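PDB 3CP5: cytochrome c from Rhodothermus marinus, which carries one covalently attached heme c with an axially ligated iron and probably serves in electron transfer. Local coordinates for residues A[12-17]-A[84-89]; A[21-26]-A[67-72]; A[27-32]-A[117-122]; A[71-76]-A[108-113]. All blocks are in the same frame, centred on the assembly; numbering follows the deposited sequence.

Contact 1: A[12-17]-A[84-89]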
# COMPACT_ATOMS: atom_id res chain seq x y z
N ALA A 12 -14.07 1.15 4.51
CA ALA A 12 -14.60 1.36 5.85
C ALA A 12 -13.97 0.39 6.85
O ALA A 12 -13.54 0.81 7.92
CB ALA A 12 -16.10 1.27 5.90
N LEU A 13 -13.85 -0.87 6.50
CA LEU A 13 -13.20 -1.85 7.39
C LEU A 13 -11.74 -1.52 7.66
O LEU A 13 -11.23 -1.58 8.76
CB LEU A 13 -13.27 -3.26 6.83
CG LEU A 13 -12.63 -4.34 7.71
CD1 LEU A 13 -13.20 -4.28 9.14
CD2 LEU A 13 -13.03 -5.67 7.09
N ALA A 14 -11.03 -1.13 6.58
CA ALA A 14 -9.64 -0.71 6.78
C ALA A 14 -9.52 0.47 7.73
O ALA A 14 -8.60 0.51 8.55
CB ALA A 14 -8.98 -0.33 5.49
N ALA A 15 -10.43 1.42 7.62
CA ALA A 15 -10.39 2.61 8.51
C ALA A 15 -10.66 2.17 9.94
O ALA A 15 -10.05 2.68 10.87
CB ALA A 15 -11.34 3.67 8.01
N GLU A 16 -11.53 1.20 10.16
CA GLU A 16 -11.81 0.71 11.50
C GLU A 16 -10.62 -0.08 12.05
O GLU A 16 -10.34 0.07 13.24
CB GLU A 16 -13.04 -0.20 11.45
CG GLU A 16 -14.29 0.61 11.22
CD GLU A 16 -15.54 -0.24 11.10
OE1 GLU A 16 -15.41 -1.46 10.98
OE2 GLU A 16 -16.62 0.36 11.11
N ILE A 17 -9.87 -0.82 11.25
CA ILE A 17 -8.70 -1.53 11.77
C ILE A 17 -7.58 -0.58 12.12
O ILE A 17 -6.93 -0.73 13.17
CB ILE A 17 -8.26 -2.55 10.73
CG1 ILE A 17 -9.30 -3.66 10.52
CG2 ILE A 17 -6.90 -3.16 11.01
CD1 ILE A 17 -9.11 -4.39 9.22
N GLN A 84 -4.92 -10.13 10.03
CA GLN A 84 -5.78 -10.71 11.03
C GLN A 84 -7.24 -10.32 10.86
O GLN A 84 -8.14 -11.16 11.19
CB GLN A 84 -5.33 -10.24 12.42
CG GLN A 84 -4.00 -10.80 12.88
CD GLN A 84 -3.45 -10.07 14.11
OE1 GLN A 84 -3.85 -8.96 14.47
NE2 GLN A 84 -2.51 -10.74 14.74
N ARG A 85 -7.50 -9.13 10.39
CA ARG A 85 -8.87 -8.62 10.44
C ARG A 85 -9.49 -8.23 9.12
O ARG A 85 -10.72 -8.01 9.05
CB ARG A 85 -8.85 -7.42 11.42
CG ARG A 85 -8.33 -7.75 12.80
CD ARG A 85 -8.37 -6.65 13.84
NE ARG A 85 -9.55 -5.81 13.71
CZ ARG A 85 -9.75 -4.63 14.30
NH1 ARG A 85 -8.78 -4.19 15.08
NH2 ARG A 85 -10.86 -3.92 14.12
N HIS A 86 -8.77 -8.13 8.00
CA HIS A 86 -9.34 -7.63 6.75
C HIS A 86 -9.47 -8.78 5.76
O HIS A 86 -8.48 -9.42 5.45
CB HIS A 86 -8.49 -6.52 6.14
CG HIS A 86 -9.28 -5.71 5.15
ND1 HIS A 86 -9.65 -6.21 3.92
CD2 HIS A 86 -9.81 -4.47 5.29
CE1 HIS A 86 -10.37 -5.27 3.30
NE2 HIS A 86 -10.48 -4.21 4.12
N PRO A 87 -10.66 -9.09 5.27
CA PRO A 87 -10.85 -10.25 4.40
C PRO A 87 -10.05 -10.25 3.11
O PRO A 87 -9.69 -11.33 2.64
CB PRO A 87 -12.34 -10.23 4.01
CG PRO A 87 -12.84 -8.95 4.47
CD PRO A 87 -11.93 -8.41 5.51
N VAL A 88 -9.75 -9.09 2.55
CA VAL A 88 -8.99 -9.10 1.32
C VAL A 88 -7.55 -9.54 1.55
O VAL A 88 -7.00 -10.33 0.80
CB VAL A 88 -9.03 -7.69 0.72
CG1 VAL A 88 -8.14 -7.61 -0.48
CG2 VAL A 88 -10.50 -7.37 0.37
N MET A 89 -6.93 -9.02 2.63
CA MET A 89 -5.56 -9.43 2.98
C MET A 89 -5.53 -10.89 3.41
O MET A 89 -4.58 -11.63 3.12
CB MET A 89 -4.93 -8.55 4.06
CG MET A 89 -4.35 -7.26 3.56
SD MET A 89 -2.88 -7.47 2.55
CE MET A 89 -1.53 -7.72 3.69
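Leu13 and His86 both hold their CG trans to the backbone N (chi1 -179° and -161°), which swings the leucine branches off helix 10-17 and brings the imidazole round to meet them. In the modelled conformer, one of two for this leucine, methyl CD2 lies over one face of the His86 ring, a CH-pi contact 4.2 Å from the ring centroid. Lower on the same side chain, Leu13 CG comes to 3.7 Å from His86 CD2. The edge of the ring is met in its plane by the backbone, with Ala14 N 3.8 Å from His86 CD2. His86 stands at the junction of two consecutive helices: it is the first residue past helix 79-85 and the N-cap of helix 87-96, where its ND1 accepts from Val88 N at 3.2 Å, close to the ring plane. NE2 is hydrogen-bonded to Pro10 O, so both ring nitrogens are engaged, the rotation of the imidazole is fixed, and a neutral ring with its proton on NE2 is likely. Tyr71, a heme-binding residue, packs edge-to-face against the same imidazole. Beside the histidine, Ile17 CD1 fits against two beta carbons, 3.8 Å from Arg85 CB and equally far from His86 CB. Ile17 CG1 rides 3.6 Å above the plane of the Arg85 guanidinium, toward its rim, in the conformer modelled for that arginine.

Contact 2: A[21-26]-A[67-72]. With HEC (heme c), chain C.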
# COMPACT_ATOMS: atom_id res chain seq x y z
N LYS A 21 -7.05 6.56 9.62
CA LYS A 21 -8.49 6.68 9.44
C LYS A 21 -8.84 7.46 8.19
O LYS A 21 -9.90 7.22 7.58
CB LYS A 21 -9.12 7.37 10.67
CG LYS A 21 -9.03 6.58 11.96
CD LYS A 21 -9.75 7.16 13.16
CE LYS A 21 -9.62 6.30 14.41
NZ LYS A 21 -10.62 5.18 14.42
N GLN A 22 -8.00 8.39 7.81
CA GLN A 22 -8.27 9.30 6.70
C GLN A 22 -6.95 9.75 6.12
O GLN A 22 -5.91 9.75 6.78
CB GLN A 22 -9.19 10.47 7.13
CG GLN A 22 -8.47 11.42 8.08
CD GLN A 22 -9.43 12.37 8.76
OE1 GLN A 22 -10.43 11.96 9.31
NE2 GLN A 22 -9.19 13.63 8.73
N VAL A 23 -6.97 10.17 4.85
CA VAL A 23 -5.81 10.69 4.18
C VAL A 23 -6.15 12.01 3.48
O VAL A 23 -7.32 12.30 3.18
CB VAL A 23 -5.26 9.73 3.12
CG1 VAL A 23 -4.83 8.42 3.77
CG2 VAL A 23 -6.28 9.51 2.03
N SER A 24 -5.21 12.89 3.22
CA SER A 24 -5.40 14.13 2.47
C SER A 24 -4.69 14.04 1.13
O SER A 24 -3.48 13.81 1.13
CB SER A 24 -4.85 15.31 3.26
OG SER A 24 -5.05 16.53 2.58
N LEU A 25 -5.34 14.21 0.01
CA LEU A 25 -4.67 14.12 -1.29
C LEU A 25 -4.77 15.47 -2.00
O LEU A 25 -5.82 16.09 -1.81
CB LEU A 25 -5.37 12.98 -2.09
CG LEU A 25 -4.77 11.61 -1.85
CD1 LEU A 25 -4.82 11.15 -0.44
CD2 LEU A 25 -5.19 10.49 -2.77
N GLY A 26 -3.82 16.04 -2.74
CA GLY A 26 -4.13 17.36 -3.34
C GLY A 26 -4.86 17.23 -4.67
O GLY A 26 -5.20 16.08 -4.98
N ARG A 67 -8.09 -0.54 -4.82
CA ARG A 67 -8.21 -0.36 -3.39
C ARG A 67 -8.21 1.09 -3.00
O ARG A 67 -7.57 1.88 -3.69
CB ARG A 67 -7.01 -1.01 -2.69
CG ARG A 67 -6.69 -2.43 -3.08
CD ARG A 67 -7.76 -3.45 -2.67
NE ARG A 67 -7.30 -4.79 -3.09
CZ ARG A 67 -7.95 -5.77 -3.64
NH1 ARG A 67 -9.23 -5.68 -3.88
NH2 ARG A 67 -7.28 -6.87 -3.95
N GLY A 68 -8.82 1.44 -1.88
CA GLY A 68 -8.78 2.77 -1.35
C GLY A 68 -7.48 3.09 -0.63
O GLY A 68 -6.69 2.22 -0.26
N PRO A 69 -7.23 4.38 -0.46
CA PRO A 69 -5.96 4.81 0.15
C PRO A 69 -5.79 4.43 1.60
O PRO A 69 -4.65 4.19 2.03
CB PRO A 69 -5.99 6.32 -0.10
CG PRO A 69 -7.43 6.69 -0.11
CD PRO A 69 -8.03 5.56 -0.92
N VAL A 70 -6.85 4.36 2.38
CA VAL A 70 -6.73 3.99 3.78
C VAL A 70 -6.36 2.53 3.86
O VAL A 70 -5.47 2.16 4.67
CB VAL A 70 -8.00 4.35 4.54
CG1 VAL A 70 -7.90 3.85 5.97
CG2 VAL A 70 -8.24 5.85 4.48
N TYR A 71 -6.95 1.65 3.08
CA TYR A 71 -6.48 0.27 3.00
C TYR A 71 -5.01 0.19 2.68
O TYR A 71 -4.28 -0.54 3.31
CB TYR A 71 -7.31 -0.50 1.97
CG TYR A 71 -6.86 -1.91 1.66
CD1 TYR A 71 -7.36 -3.00 2.37
CD2 TYR A 71 -5.94 -2.18 0.67
CE1 TYR A 71 -6.92 -4.28 2.06
CE2 TYR A 71 -5.50 -3.43 0.32
CZ TYR A 71 -6.01 -4.49 1.03
OH TYR A 71 -5.58 -5.77 0.72
N ILE A 72 -4.56 0.89 1.64
CA ILE A 72 -3.17 0.75 1.24
C ILE A 72 -2.23 1.25 2.34
O ILE A 72 -1.23 0.61 2.61
CB ILE A 72 -2.95 1.50 -0.07
CG1 ILE A 72 -3.74 0.87 -1.23
CG2 ILE A 72 -1.47 1.59 -0.45
CD1 ILE A 72 -3.87 1.77 -2.45
FE HEC C . 3.31 -6.08 0.33
CHA HEC C . 0.26 -7.52 -0.19
CHB HEC C . 2.03 -3.01 -0.44
CHC HEC C . 6.31 -4.64 1.19
CHD HEC C . 4.73 -9.15 0.52
NA HEC C . 1.52 -5.42 -0.23
C1A HEC C . 0.33 -6.14 -0.34
C2A HEC C . -0.76 -5.23 -0.60
C3A HEC C . -0.26 -3.98 -0.70
C4A HEC C . 1.16 -4.11 -0.43
CMA HEC C . -1.01 -2.67 -1.01
CAA HEC C . -2.22 -5.61 -0.91
CBA HEC C . -2.49 -5.79 -2.41
CGA HEC C . -3.96 -5.94 -2.74
O1A HEC C . -4.25 -6.33 -3.92
O2A HEC C . -4.82 -5.61 -1.88
NB HEC C . 4.06 -4.22 0.32
C1B HEC C . 3.40 -3.11 -0.16
C2B HEC C . 4.27 -1.97 -0.06
C3B HEC C . 5.46 -2.37 0.48
C4B HEC C . 5.32 -3.79 0.71
CMB HEC C . 3.84 -0.55 -0.53
CAB HEC C . 6.64 -1.50 0.94
CBB HEC C . 6.30 -0.51 1.89
NC HEC C . 5.12 -6.75 0.84
C1C HEC C . 6.25 -6.02 1.21
C2C HEC C . 7.36 -6.91 1.49
C3C HEC C . 6.94 -8.17 1.31
C4C HEC C . 5.57 -8.08 0.85
CMC HEC C . 8.78 -6.39 1.70
CAC HEC C . 7.78 -9.48 1.24
CBC HEC C . 8.49 -9.74 2.45
ND HEC C . 2.61 -7.94 0.20
C1D HEC C . 3.37 -9.10 0.29
C2D HEC C . 2.50 -10.26 0.11
C3D HEC C . 1.25 -9.80 0.03
C4D HEC C . 1.34 -8.35 0.00
CMD HEC C . 3.07 -11.71 0.17
CAD HEC C . -0.08 -10.57 -0.03
CBD HEC C . -0.66 -10.72 1.39
CGD HEC C . 0.29 -11.54 2.24
O1D HEC C . 0.81 -11.01 3.26
O2D HEC C . 0.52 -12.73 1.81
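Gln22 and Val70 mark the closest backbone approach, their CA atoms 6.3 Å apart, where the loop segment 21-26, extended from Gln22 on, passes the first turn of helix 69-77. In this all-helical cytochrome c the segment belongs to the loop joining helix 10-17 to helix 31-44, and it lays a thin apolar seam along the outside of the heme-binding helix. Val23 is the main side chain of that seam on the loop side: it and Pro69 cross at a slant, with Val23 CG2 3.7 Å from Pro69 CG. Val70 CG2 points away from its own carbonyl carbon and comes up against the main chain of the loop, 3.8 Å from Lys21 O, with Val23 CG1 a looser neighbour. Gly68 is the N-cap of the helix, and just beyond it the carboxylate of Glu11 accepts from Val70 N and Tyr71 N, tying helix 10-17 to the same turn. The inward side of segment 67-72 serves the heme. Tyr71, its CG trans to the backbone N (chi1 174°), reaches past the helix to donate from OH to propionate oxygen O2A at 2.7 Å. Arg67, kinked at chi2 (-66°), presents the edge of its guanidinium to the same carboxylate. The two groups meet side-on as a pair of bonds: NE donates to O2A at 2.9 Å, so that this oxygen is gripped twice, while NH2 donates to O1A at 3.1 Å.

Contact 3: A[27-32]-A[117-122]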
# COMPACT_ATOMS: atom_id res chain seq x y z
N GLU A 27 -5.13 18.22 -5.53
CA GLU A 27 -5.84 17.87 -6.79
C GLU A 27 -4.95 17.10 -7.75
O GLU A 27 -5.28 16.32 -8.65
CB GLU A 27 -6.36 19.01 -7.66
CG GLU A 27 -6.71 18.69 -9.11
CD GLU A 27 -7.77 17.64 -9.39
OE1 GLU A 27 -7.50 16.41 -9.46
OE2 GLU A 27 -8.95 18.04 -9.57
N GLN A 28 -3.68 17.36 -7.56
CA GLN A 28 -2.78 16.61 -8.41
C GLN A 28 -1.71 16.00 -7.54
O GLN A 28 -1.50 16.40 -6.40
CB GLN A 28 -2.14 17.46 -9.46
CG GLN A 28 -1.83 18.88 -9.13
CD GLN A 28 -2.22 19.72 -10.33
OE1 GLN A 28 -2.84 20.76 -10.21
NE2 GLN A 28 -1.81 19.22 -11.48
N ILE A 29 -1.07 15.03 -8.17
CA ILE A 29 0.08 14.44 -7.52
C ILE A 29 1.15 15.49 -7.21
O ILE A 29 1.44 16.32 -8.06
CB ILE A 29 0.62 13.33 -8.41
CG1 ILE A 29 -0.35 12.14 -8.37
CG2 ILE A 29 2.03 12.88 -8.03
CD1 ILE A 29 -0.26 11.26 -9.57
N ASP A 30 1.71 15.40 -6.00
CA ASP A 30 2.85 16.23 -5.57
C ASP A 30 4.09 15.49 -6.04
O ASP A 30 4.51 14.45 -5.55
CB ASP A 30 2.78 16.38 -4.07
CG ASP A 30 3.91 17.11 -3.44
OD1 ASP A 30 5.03 17.13 -3.99
OD2 ASP A 30 3.73 17.66 -2.32
N ALA A 31 4.74 15.98 -7.08
CA ALA A 31 5.80 15.23 -7.75
C ALA A 31 6.98 14.98 -6.84
O ALA A 31 7.61 13.91 -6.88
CB ALA A 31 6.19 15.94 -9.04
N ALA A 32 7.34 15.94 -5.99
CA ALA A 32 8.46 15.70 -5.07
C ALA A 32 8.10 14.61 -4.07
O ALA A 32 8.95 13.78 -3.66
CB ALA A 32 8.84 16.94 -4.31
N LEU A 117 2.61 5.35 -5.71
CA LEU A 117 1.63 4.42 -6.26
C LEU A 117 0.55 5.11 -7.09
O LEU A 117 0.13 4.63 -8.13
CB LEU A 117 1.05 3.51 -5.18
CG LEU A 117 2.04 2.54 -4.52
CD1 LEU A 117 1.41 1.90 -3.30
CD2 LEU A 117 2.47 1.45 -5.48
N ARG A 118 0.09 6.30 -6.71
CA ARG A 118 -0.83 7.11 -7.53
C ARG A 118 -0.15 7.49 -8.85
O ARG A 118 -0.76 7.45 -9.92
CB ARG A 118 -1.26 8.37 -6.78
CG ARG A 118 -2.07 8.10 -5.51
CD ARG A 118 -2.39 9.39 -4.75
NE ARG A 118 -3.30 10.29 -5.44
CZ ARG A 118 -3.33 11.60 -5.51
NH1 ARG A 118 -2.43 12.39 -4.94
NH2 ARG A 118 -4.26 12.24 -6.18
N GLN A 119 1.14 7.82 -8.80
CA GLN A 119 1.87 8.18 -9.98
C GLN A 119 2.07 7.04 -10.96
O GLN A 119 1.87 7.21 -12.17
CB GLN A 119 3.24 8.76 -9.61
CG GLN A 119 4.03 9.28 -10.83
CD GLN A 119 3.36 10.46 -11.47
OE1 GLN A 119 3.19 11.51 -10.84
NE2 GLN A 119 2.99 10.33 -12.74
N VAL A 120 2.46 5.87 -10.50
CA VAL A 120 2.66 4.77 -11.42
C VAL A 120 1.36 4.30 -12.05
O VAL A 120 1.39 3.82 -13.18
CB VAL A 120 3.43 3.60 -10.78
CG1 VAL A 120 4.80 4.03 -10.28
CG2 VAL A 120 2.69 2.96 -9.64
N ALA A 121 0.22 4.47 -11.37
CA ALA A 121 -1.08 4.17 -11.97
C ALA A 121 -1.36 5.11 -13.12
O ALA A 121 -1.95 4.72 -14.09
CB ALA A 121 -2.20 4.23 -10.92
N GLU A 122 -0.89 6.36 -13.07
CA GLU A 122 -1.01 7.29 -14.19
C GLU A 122 -0.05 7.01 -15.35
O GLU A 122 -0.37 7.24 -16.52
CB GLU A 122 -0.77 8.73 -13.73
CG GLU A 122 -1.77 9.29 -12.74
CD GLU A 122 -3.16 9.51 -13.28
OE1 GLU A 122 -3.78 8.57 -13.83
OE2 GLU A 122 -3.69 10.62 -13.15
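One face of the Arg118 guanidinium is covered by Ile29, whose CG1 stands 4.0 Å above the plane and toward its rim. Gln28 O approaches the same group obliquely and at longer range, with no bond formed. The polar end is spoken for by Glu115, which makes a salt bridge with NH1, and a bend at chi3 (67°) carries the flat group back alongside the isoleucine, the two side chains running past each other in opposite directions. The second flat group is the carboxamide of Gln119. A turn at chi2 (66°) brings it over to Ile29, and its OE1 sits 3.3 Å from Ile29 CG2 and 3.7 Å from Ile29 CD1, while NE2 bonds to Asn123 OD1. Ile29 is thus the one apolar plug of the contact. Its CD1 reaches deepest, to 3.8 Å from Arg118 C on the helix backbone and 4.0 Å from Glu122 CG. Trimming Ile29 to an alanine would probably open a gap on the helix surface and leave the Arg118 guanidinium without its cover on that face and the Gln119 amide less restrained in its turn. Right after the plug, Asp30 N bonds to Glu115 OE1, and Asp30 OD1 caps helix 31-44 at Leu33 N. The contact therefore fastens the start of helix 31-44 to helix 107-123. These two also meet further along, where Leu117 touches Phe41, and such pairing of the helix ahead of the heme-attachment motif with the C-terminal helix is a hallmark of the cytochrome c fold.

Contact 4: A[71-76]-A[108-113]. With HEC (heme c), chain C.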
# COMPACT_ATOMS: atom_id res chain seq x y z
N TYR A 71 -6.95 1.65 3.08
CA TYR A 71 -6.48 0.27 3.00
C TYR A 71 -5.01 0.19 2.68
O TYR A 71 -4.28 -0.54 3.31
CB TYR A 71 -7.31 -0.50 1.97
CG TYR A 71 -6.86 -1.91 1.66
CD1 TYR A 71 -7.36 -3.00 2.37
CD2 TYR A 71 -5.94 -2.18 0.67
CE1 TYR A 71 -6.92 -4.28 2.06
CE2 TYR A 71 -5.50 -3.43 0.32
CZ TYR A 71 -6.01 -4.49 1.03
OH TYR A 71 -5.58 -5.77 0.72
N ILE A 72 -4.56 0.89 1.64
CA ILE A 72 -3.17 0.75 1.24
C ILE A 72 -2.23 1.25 2.34
O ILE A 72 -1.23 0.61 2.61
CB ILE A 72 -2.95 1.50 -0.07
CG1 ILE A 72 -3.74 0.87 -1.23
CG2 ILE A 72 -1.47 1.59 -0.45
CD1 ILE A 72 -3.87 1.77 -2.45
N MET A 73 -2.53 2.38 2.99
CA MET A 73 -1.72 2.89 4.10
C MET A 73 -1.65 1.89 5.24
O MET A 73 -0.58 1.65 5.80
CB MET A 73 -2.30 4.22 4.63
CG MET A 73 -2.24 5.35 3.62
SD MET A 73 -0.58 6.03 3.55
CE MET A 73 -0.52 6.91 5.10
N ASN A 74 -2.78 1.27 5.60
CA ASN A 74 -2.76 0.37 6.76
C ASN A 74 -2.13 -0.98 6.48
O ASN A 74 -1.61 -1.63 7.39
CB ASN A 74 -4.19 0.26 7.31
CG ASN A 74 -4.59 1.51 8.05
OD1 ASN A 74 -3.76 2.33 8.46
ND2 ASN A 74 -5.85 1.75 8.26
N VAL A 75 -2.15 -1.45 5.23
CA VAL A 75 -1.36 -2.64 4.86
C VAL A 75 0.12 -2.35 5.08
O VAL A 75 0.84 -3.18 5.64
CB VAL A 75 -1.64 -3.07 3.40
CG1 VAL A 75 -0.61 -4.09 2.96
CG2 VAL A 75 -3.04 -3.66 3.24
N MET A 76 0.61 -1.16 4.67
CA MET A 76 2.00 -0.78 4.91
C MET A 76 2.37 -0.63 6.37
O MET A 76 3.46 -1.08 6.81
CB MET A 76 2.34 0.54 4.16
CG MET A 76 2.46 0.42 2.66
SD MET A 76 3.12 2.00 2.03
CE MET A 76 1.65 2.80 1.40
N GLU A 108 4.38 9.24 7.53
CA GLU A 108 4.85 10.07 6.41
C GLU A 108 5.54 9.26 5.31
O GLU A 108 5.36 9.55 4.17
CB GLU A 108 5.79 11.24 6.78
CG GLU A 108 6.00 12.23 5.61
CD GLU A 108 7.01 11.86 4.51
OE1 GLU A 108 7.91 11.04 4.72
OE2 GLU A 108 6.89 12.50 3.45
N GLN A 109 6.31 8.23 5.71
CA GLN A 109 6.91 7.35 4.71
C GLN A 109 5.83 6.65 3.91
O GLN A 109 5.90 6.59 2.69
CB GLN A 109 7.81 6.30 5.33
CG GLN A 109 9.10 6.88 5.93
CD GLN A 109 9.77 5.76 6.72
OE1 GLN A 109 9.22 5.30 7.71
NE2 GLN A 109 10.93 5.27 6.24
N ALA A 110 4.82 6.12 4.61
CA ALA A 110 3.76 5.41 3.91
C ALA A 110 2.99 6.37 2.99
O ALA A 110 2.61 6.01 1.86
CB ALA A 110 2.83 4.72 4.92
N ARG A 111 2.76 7.61 3.43
CA ARG A 111 2.02 8.57 2.59
C ARG A 111 2.81 8.91 1.33
O ARG A 111 2.22 9.10 0.24
CB ARG A 111 1.69 9.77 3.45
CG ARG A 111 0.91 10.87 2.72
CD ARG A 111 -0.43 10.33 2.22
NE ARG A 111 -1.14 11.30 1.38
CZ ARG A 111 -0.95 11.47 0.07
NH1 ARG A 111 -0.08 10.77 -0.65
NH2 ARG A 111 -1.67 12.39 -0.55
N ALA A 112 4.14 8.99 1.41
CA ALA A 112 4.99 9.19 0.23
C ALA A 112 4.90 8.03 -0.74
O ALA A 112 4.76 8.19 -1.95
CB ALA A 112 6.44 9.48 0.67
N ILE A 113 4.97 6.79 -0.21
CA ILE A 113 4.82 5.61 -1.03
C ILE A 113 3.47 5.60 -1.71
O ILE A 113 3.36 5.29 -2.91
CB ILE A 113 5.11 4.31 -0.24
CG1 ILE A 113 6.56 4.28 0.25
CG2 ILE A 113 4.78 3.08 -1.05
CD1 ILE A 113 6.88 3.17 1.21
FE HEC C . 3.31 -6.08 0.33
CHA HEC C . 0.26 -7.52 -0.19
CHB HEC C . 2.03 -3.01 -0.44
CHC HEC C . 6.31 -4.64 1.19
CHD HEC C . 4.73 -9.15 0.52
NA HEC C . 1.52 -5.42 -0.23
C1A HEC C . 0.33 -6.14 -0.34
C2A HEC C . -0.76 -5.23 -0.60
C3A HEC C . -0.26 -3.98 -0.70
C4A HEC C . 1.16 -4.11 -0.43
CMA HEC C . -1.01 -2.67 -1.01
CAA HEC C . -2.22 -5.61 -0.91
CBA HEC C . -2.49 -5.79 -2.41
CGA HEC C . -3.96 -5.94 -2.74
O1A HEC C . -4.25 -6.33 -3.92
O2A HEC C . -4.82 -5.61 -1.88
NB HEC C . 4.06 -4.22 0.32
C1B HEC C . 3.40 -3.11 -0.16
C2B HEC C . 4.27 -1.97 -0.06
C3B HEC C . 5.46 -2.37 0.48
C4B HEC C . 5.32 -3.79 0.71
CMB HEC C . 3.84 -0.55 -0.53
CAB HEC C . 6.64 -1.50 0.94
CBB HEC C . 6.30 -0.51 1.89
NC HEC C . 5.12 -6.75 0.84
C1C HEC C . 6.25 -6.02 1.21
C2C HEC C . 7.36 -6.91 1.49
C3C HEC C . 6.94 -8.17 1.31
C4C HEC C . 5.57 -8.08 0.85
CMC HEC C . 8.78 -6.39 1.70
CAC HEC C . 7.78 -9.48 1.24
CBC HEC C . 8.49 -9.74 2.45
ND HEC C . 2.61 -7.94 0.20
C1D HEC C . 3.37 -9.10 0.29
C2D HEC C . 2.50 -10.26 0.11
C3D HEC C . 1.25 -9.80 0.03
C4D HEC C . 1.34 -8.35 0.00
CMD HEC C . 3.07 -11.71 0.17
CAD HEC C . -0.08 -10.57 -0.03
CBD HEC C . -0.66 -10.72 1.39
CGD HEC C . 0.29 -11.54 2.24
O1D HEC C . 0.81 -11.01 3.26
O2D HEC C . 0.52 -12.73 1.81
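Met76 leaves helix 69-77 aimed at helix 107-123, with its CB 4.3 Å from Ala110 CB. The next atom, CG, already touches the cofactor, 3.6 Å from the heme methyl CMB. Kept extended at chi2 (-171°), the chain then sets SD against both that methyl and Ile113, 3.7 Å from Ile113 CG2, the two side chains crossing at a slant. At the tip a turn at chi3 (-101°) lays CE against the helix backbone, 3.4 Å from Ala110 O. Cutting Met76 back to an alanine is likely to leave a gap where heme methyl CMB, Ala110 and Ile113 now meet its sulfur and methyl, so that the helices and the heme edge lose their shared packing. One turn earlier, Met73 SD in the modelled conformer rests 3.9 Å from Ala110 CB, so the small alanine takes a sulfur from each methionine. Ile113 CD1 goes on to the heme itself, at CBB. This is one buried wall of the heme pocket: the two helical segments cross at 130°, their axes 9.6 Å apart. Behind helix 107-123 lies helix 31-44, its Leu40 on Ile113, and on the far flank of helix 69-77 helices 79-85 and 87-96 pack against Val75.

From the N terminus, helix 10-17 is the first to find a distant partner: contact 1 closes a long loop on the junction of helices 79-85 and 87-96. Contact 2 follows, binding the loop after helix 10-17 to helix 69-77, and lies wholly within the span of contact 1. Contact 3 starts at the end of that same loop and runs nearly to the C terminus, crossing both. Contact 4 begins where contact 2 ends, crosses contact 1 and sits within contact 3. Helix 69-77 thus serves contacts 2 and 4, and helix 107-123 contacts 3 and 4. Ser24 O to Arg111 NH2, 2.8 Å, bridges contacts 2 and 4, while contacts 1 and 3 stand on opposite sides of the chain's centre.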